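Local atomic coordinates of PsaK (Dunaliella salina, PDB entry 6SL5), a protein that binds chlorophyll a and beta-carotene as a small membrane subunit of photosystem I and probably contributes to its light harvesting. Residues S5-C17 / G64-Q78. Numbering follows the deposited sequence.
Sequences SVRAIMVSSIGAC and GAAGHAIGVGEWLAQ. With CLA (chlorophyll a), chain B.
Gly64 O, beside the methyl tip of Ile14, accepts two bonds from His68: its backbone N and its ring ND1 arrive from opposite faces of the carbonyl plane. The two segments belong to the antiparallel helix pair of the PsaG/PsaK family, their axes 8.4 Å apart at closest approach and 147° between their directions. The ND1-Gly64 O bond, 3.0 Å long, lies near the imidazole plane and limits ring rotation, while Ile14 CD1 packs obliquely against the same ring. His68 NE2 is thereby turned to the chlorophyll magnesium, at 3.8 Å, rather long for a coordinate bond but consistent with an axial position. Midway, Gly67 and Gly71, in GxxxG spacing, let the backbones approach closely: Cys17 SG rests 3.8 Å from Gly67 CA, and a beta carbon on Gly67 would collide with Cys17 CB. Ser13 lies over both glycines, its hydroxyl turned back to bond Met10 O, which also accepts from Ile14 N. At the other end the Trp75 indole slots into the first turns of helix 6-17. CH-pi contacts cover both faces of its six-membered ring, Val6 CA 3.9 Å from the centroid and Ile9 CD1 4.2 Å from it. A leucine in place of Trp75 would probably leave Val6 and Ile9 without their shared aromatic wall and open a gap between the helices. With CG anti to the backbone N (chi1 -177°), Met10 runs between indole and chlorophyll; its SD lies at the indole edge, and CE ends 3.4 Å from Trp75 CD1, close also to the pigment methyl CMD.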
loop_
_atom_site.group_PDB
_atom_site.type_symbol
_atom_site.label_atom_id
_atom_site.label_comp_id
_atom_site.label_asym_id
_atom_site.label_seq_id
_atom_site.Cartn_x
_atom_site.Cartn_y
_atom_site.Cartn_z
ATOM N N SER K 5 55.855 51.597 24.369
ATOM C CA SER K 5 55.301 50.485 25.183
ATOM C C SER K 5 55.016 49.296 24.260
ATOM O O SER K 5 55.771 48.308 24.317
ATOM C CB SER K 5 54.069 50.909 25.938
ATOM O OG SER K 5 53.650 49.887 26.831
ATOM N N VAL K 6 53.956 49.404 23.452
ATOM C CA VAL K 6 53.576 48.352 22.462
ATOM C C VAL K 6 54.680 48.237 21.402
ATOM O O VAL K 6 54.885 47.139 20.886
ATOM C CB VAL K 6 52.192 48.604 21.832
ATOM C CG1 VAL K 6 51.073 48.428 22.848
ATOM C CG2 VAL K 6 52.109 49.970 21.171
ATOM N N ARG K 7 55.297 49.360 21.031
ATOM C CA ARG K 7 56.379 49.378 20.009
ATOM C C ARG K 7 57.585 48.554 20.481
ATOM O O ARG K 7 58.186 47.866 19.634
ATOM C CB ARG K 7 56.806 50.821 19.722
ATOM C CG ARG K 7 55.926 51.541 18.711
ATOM C CD ARG K 7 54.507 51.757 19.199
ATOM N NE ARG K 7 53.713 52.508 18.238
ATOM C CZ ARG K 7 52.510 53.011 18.485
ATOM N NH1 ARG K 7 51.954 52.848 19.673
ATOM N NH2 ARG K 7 51.868 53.680 17.544
ATOM N N ALA K 8 57.889 48.579 21.782
ATOM C CA ALA K 8 59.115 47.930 22.312
ATOM C C ALA K 8 59.187 46.422 22.028
ATOM O O ALA K 8 60.255 45.997 21.547
ATOM C CB ALA K 8 59.229 48.209 23.792
ATOM N N ILE K 9 58.130 45.634 22.259
ATOM C CA ILE K 9 58.302 44.180 21.943
ATOM C C ILE K 9 57.607 43.806 20.625
ATOM O O ILE K 9 57.740 42.639 20.212
ATOM C CB ILE K 9 57.993 43.220 23.114
ATOM C CG1 ILE K 9 56.782 42.319 22.851
ATOM C CG2 ILE K 9 57.929 43.949 24.450
ATOM C CD1 ILE K 9 56.309 41.556 24.065
ATOM N N MET K 10 56.886 44.742 19.998
ATOM C CA MET K 10 56.312 44.434 18.660
ATOM C C MET K 10 57.548 44.305 17.773
ATOM O O MET K 10 57.624 43.368 16.956
ATOM C CB MET K 10 55.452 45.586 18.136
ATOM C CG MET K 10 54.787 45.290 16.809
ATOM S SD MET K 10 53.558 43.970 16.921
ATOM C CE MET K 10 52.222 44.843 17.733
ATOM N N VAL K 11 58.483 45.233 17.995
ATOM C CA VAL K 11 59.791 45.264 17.359
ATOM C C VAL K 11 60.545 43.992 17.726
ATOM O O VAL K 11 61.170 43.353 16.868
ATOM C CB VAL K 11 60.572 46.528 17.793
ATOM C CG1 VAL K 11 62.054 46.362 17.605
ATOM C CG2 VAL K 11 60.180 47.744 17.025
ATOM N N SER K 12 60.444 43.583 18.998
ATOM C CA SER K 12 61.108 42.371 19.468
ATOM C C SER K 12 60.568 41.112 18.788
ATOM O O SER K 12 61.357 40.257 18.355
ATOM C CB SER K 12 60.962 42.257 20.989
ATOM O OG SER K 12 59.675 41.792 21.353
ATOM N N SER K 13 59.240 40.983 18.674
ATOM C CA SER K 13 58.647 39.799 18.049
ATOM C C SER K 13 59.016 39.703 16.571
ATOM O O SER K 13 59.479 38.648 16.113
ATOM C CB SER K 13 57.125 39.804 18.235
ATOM O OG SER K 13 56.469 40.499 17.191
ATOM N N ILE K 14 58.855 40.806 15.824
ATOM C CA ILE K 14 59.192 40.820 14.395
ATOM C C ILE K 14 60.664 40.516 14.172
ATOM O O ILE K 14 61.018 39.725 13.289
ATOM C CB ILE K 14 58.800 42.170 13.763
ATOM C CG1 ILE K 14 57.312 42.360 13.873
ATOM C CG2 ILE K 14 59.192 42.219 12.267
ATOM C CD1 ILE K 14 56.681 41.319 13.175
ATOM N N GLY K 15 61.539 41.103 14.991
ATOM C CA GLY K 15 62.969 40.875 14.841
ATOM C C GLY K 15 63.410 39.455 15.109
ATOM O O GLY K 15 64.211 38.893 14.343
ATOM N N ALA K 16 62.919 38.836 16.203
ATOM C CA ALA K 16 63.300 37.458 16.521
ATOM C C ALA K 16 62.831 36.506 15.445
ATOM O O ALA K 16 63.498 35.516 15.106
ATOM C CB ALA K 16 62.709 37.032 17.859
ATOM N N CYS K 17 61.693 36.840 14.886
ATOM C CA CYS K 17 61.128 36.049 13.836
ATOM C C CYS K 17 61.916 36.182 12.538
ATOM O O CYS K 17 62.036 35.211 11.775
ATOM C CB CYS K 17 59.713 36.492 13.855
ATOM S SG CYS K 17 59.101 35.657 15.396
ATOM N N GLY K 64 57.183 36.990 8.911
ATOM C CA GLY K 64 56.638 38.227 9.437
ATOM C C GLY K 64 55.191 38.063 9.850
ATOM O O GLY K 64 54.766 38.607 10.867
ATOM N N ALA K 65 54.417 37.295 9.076
ATOM C CA ALA K 65 53.021 37.068 9.430
ATOM C C ALA K 65 52.918 36.264 10.716
ATOM O O ALA K 65 52.118 36.596 11.603
ATOM C CB ALA K 65 52.298 36.358 8.286
ATOM N N ALA K 66 53.725 35.204 10.844
ATOM C CA ALA K 66 53.686 34.418 12.071
ATOM C C ALA K 66 54.144 35.254 13.257
ATOM O O ALA K 66 53.541 35.197 14.335
ATOM C CB ALA K 66 54.544 33.169 11.933
ATOM N N GLY K 67 55.208 36.041 13.076
ATOM C CA GLY K 67 55.679 36.889 14.152
ATOM C C GLY K 67 54.642 37.915 14.544
ATOM O O GLY K 67 54.513 38.251 15.717
ATOM N N HIS K 68 53.876 38.408 13.569
ATOM C CA HIS K 68 52.825 39.374 13.860
ATOM C C HIS K 68 51.711 38.726 14.659
ATOM O O HIS K 68 51.178 39.330 15.595
ATOM C CB HIS K 68 52.278 39.957 12.562
ATOM C CG HIS K 68 52.836 41.299 12.227
ATOM N ND1 HIS K 68 54.040 41.458 11.580
ATOM C CD2 HIS K 68 52.351 42.544 12.439
ATOM C CE1 HIS K 68 54.273 42.747 11.410
ATOM N NE2 HIS K 68 53.266 43.427 11.925
ATOM N N ALA K 69 51.360 37.494 14.283
ATOM C CA ALA K 69 50.301 36.739 14.992
ATOM C C ALA K 69 50.732 36.529 16.446
ATOM O O ALA K 69 49.929 36.823 17.351
ATOM C CB ALA K 69 50.061 35.424 14.293
ATOM N N ILE K 70 51.971 36.069 16.650
ATOM C CA ILE K 70 52.489 35.818 17.993
ATOM C C ILE K 70 52.622 37.113 18.781
ATOM O O ILE K 70 52.354 37.140 19.986
ATOM C CB ILE K 70 53.851 35.103 17.919
ATOM C CG1 ILE K 70 53.685 33.699 17.331
ATOM C CG2 ILE K 70 54.492 35.035 19.296
ATOM C CD1 ILE K 70 54.993 33.027 16.981
ATOM N N GLY K 71 53.044 38.176 18.089
ATOM C CA GLY K 71 53.235 39.505 18.705
ATOM C C GLY K 71 51.914 40.169 19.056
ATOM O O GLY K 71 51.776 40.626 20.208
ATOM N N VAL K 72 51.003 40.271 18.086
ATOM C CA VAL K 72 49.676 40.896 18.359
ATOM C C VAL K 72 49.058 40.151 19.544
ATOM O O VAL K 72 48.760 40.804 20.557
ATOM C CB VAL K 72 48.758 40.850 17.122
ATOM C CG1 VAL K 72 47.304 41.093 17.492
ATOM C CG2 VAL K 72 49.206 41.834 16.054
ATOM N N GLY K 73 48.925 38.826 19.419
ATOM C CA GLY K 73 48.358 37.977 20.484
ATOM C C GLY K 73 48.972 38.280 21.841
ATOM O O GLY K 73 48.203 38.508 22.790
ATOM N N GLU K 74 50.306 38.314 21.920
ATOM C CA GLU K 74 50.998 38.583 23.208
ATOM C C GLU K 74 50.569 39.944 23.763
ATOM O O GLU K 74 50.259 40.016 24.963
ATOM C CB GLU K 74 52.510 38.636 22.984
ATOM C CG GLU K 74 53.249 37.406 23.473
ATOM C CD GLU K 74 54.727 37.377 23.127
ATOM O OE1 GLU K 74 55.305 38.462 22.924
ATOM O OE2 GLU K 74 55.292 36.267 23.057
ATOM N N TRP K 75 50.516 40.969 22.906
ATOM C CA TRP K 75 50.183 42.343 23.369
ATOM C C TRP K 75 48.761 42.451 23.928
ATOM O O TRP K 75 48.618 42.980 25.043
ATOM C CB TRP K 75 50.389 43.337 22.221
ATOM C CG TRP K 75 51.806 43.793 22.095
ATOM C CD1 TRP K 75 52.581 43.809 20.972
ATOM C CD2 TRP K 75 52.634 44.286 23.160
ATOM N NE1 TRP K 75 53.829 44.288 21.266
ATOM C CE2 TRP K 75 53.891 44.590 22.601
ATOM C CE3 TRP K 75 52.434 44.507 24.524
ATOM C CZ2 TRP K 75 54.933 45.109 23.368
ATOM C CZ3 TRP K 75 53.470 45.004 25.281
ATOM C CH2 TRP K 75 54.704 45.300 24.709
ATOM N N LEU K 76 47.756 41.934 23.221
ATOM C CA LEU K 76 46.363 42.006 23.740
ATOM C C LEU K 76 46.265 41.192 25.034
ATOM O O LEU K 76 45.715 41.712 26.025
ATOM C CB LEU K 76 45.423 41.435 22.678
ATOM C CG LEU K 76 45.784 41.803 21.243
ATOM C CD1 LEU K 76 45.305 40.741 20.267
ATOM C CD2 LEU K 76 45.249 43.176 20.880
ATOM N N ALA K 77 46.804 39.970 25.015
ATOM C CA ALA K 77 46.758 39.051 26.176
ATOM C C ALA K 77 47.528 39.631 27.369
ATOM O O ALA K 77 46.978 39.606 28.487
ATOM C CB ALA K 77 47.311 37.704 25.774
ATOM N N GLN K 78 48.738 40.153 27.141
ATOM C CA GLN K 78 49.556 40.677 28.271
ATOM C C GLN K 78 48.783 41.756 29.038
ATOM O O GLN K 78 48.843 41.747 30.283
ATOM C CB GLN K 78 50.897 41.213 27.767
ATOM C CG GLN K 78 51.895 41.464 28.888
ATOM C CD GLN K 78 53.276 41.785 28.371
ATOM O OE1 GLN K 78 53.445 42.273 27.257
ATOM N NE2 GLN K 78 54.280 41.511 29.188
HETATM MG MG CLA B . 51.686 46.846 11.797
HETATM C CHA CLA B . 54.176 47.975 13.880
HETATM C CHB CLA B . 53.899 46.744 9.157
HETATM C CHC CLA B . 49.294 45.589 9.916
HETATM C CHD CLA B . 49.453 46.941 14.493
HETATM N NA CLA B . 53.823 47.297 11.527
HETATM C C1A CLA B . 54.650 47.741 12.464
HETATM C C2A CLA B . 56.018 48.001 11.907
HETATM C C3A CLA B . 55.885 47.637 10.436
HETATM C C4A CLA B . 54.463 47.196 10.346
HETATM C CMA CLA B . 56.472 48.548 9.370
HETATM C CAA CLA B . 56.990 46.959 12.404
HETATM C CBA CLA B . 58.316 47.623 12.710
HETATM C CGA CLA B . 58.211 47.938 14.170
HETATM O O1A CLA B . 57.845 47.036 14.904
HETATM O O2A CLA B . 58.475 49.153 14.605
HETATM N NB CLA B . 51.612 46.250 9.865
HETATM C C1B CLA B . 52.596 46.307 8.926
HETATM C C2B CLA B . 52.116 45.850 7.668
HETATM C C3B CLA B . 50.832 45.540 7.910
HETATM C C4B CLA B . 50.508 45.792 9.293
HETATM C CMB CLA B . 52.863 45.749 6.371
HETATM C CAB CLA B . 49.905 45.013 6.927
HETATM C CBB CLA B . 50.011 43.613 6.390
HETATM N NC CLA B . 49.702 46.301 12.170
HETATM C C1C CLA B . 48.889 45.874 11.224
HETATM C C2C CLA B . 47.511 45.714 11.663
HETATM C C3C CLA B . 47.554 46.077 12.960
HETATM C C4C CLA B . 48.929 46.457 13.290
HETATM C CMC CLA B . 46.342 45.245 10.851
HETATM C CAC CLA B . 46.310 46.063 13.773
HETATM C CBC CLA B . 46.420 45.079 14.894
HETATM N ND CLA B . 51.699 47.286 13.722
HETATM C C1D CLA B . 50.788 47.339 14.723
HETATM C C2D CLA B . 51.379 47.853 15.957
HETATM C C3D CLA B . 52.689 48.085 15.607
HETATM C C4D CLA B . 52.874 47.738 14.281
HETATM C CMD CLA B . 50.937 48.165 17.355
HETATM C CAD CLA B . 53.928 48.553 16.165
HETATM O OBD CLA B . 54.219 48.489 17.343
HETATM C CBD CLA B . 54.918 48.574 15.051
HETATM C CGD CLA B . 55.209 50.017 14.781
HETATM O O1D CLA B . 56.113 50.587 15.353
HETATM O O2D CLA B . 54.480 50.717 13.921
HETATM C CED CLA B . 55.222 51.559 13.047
#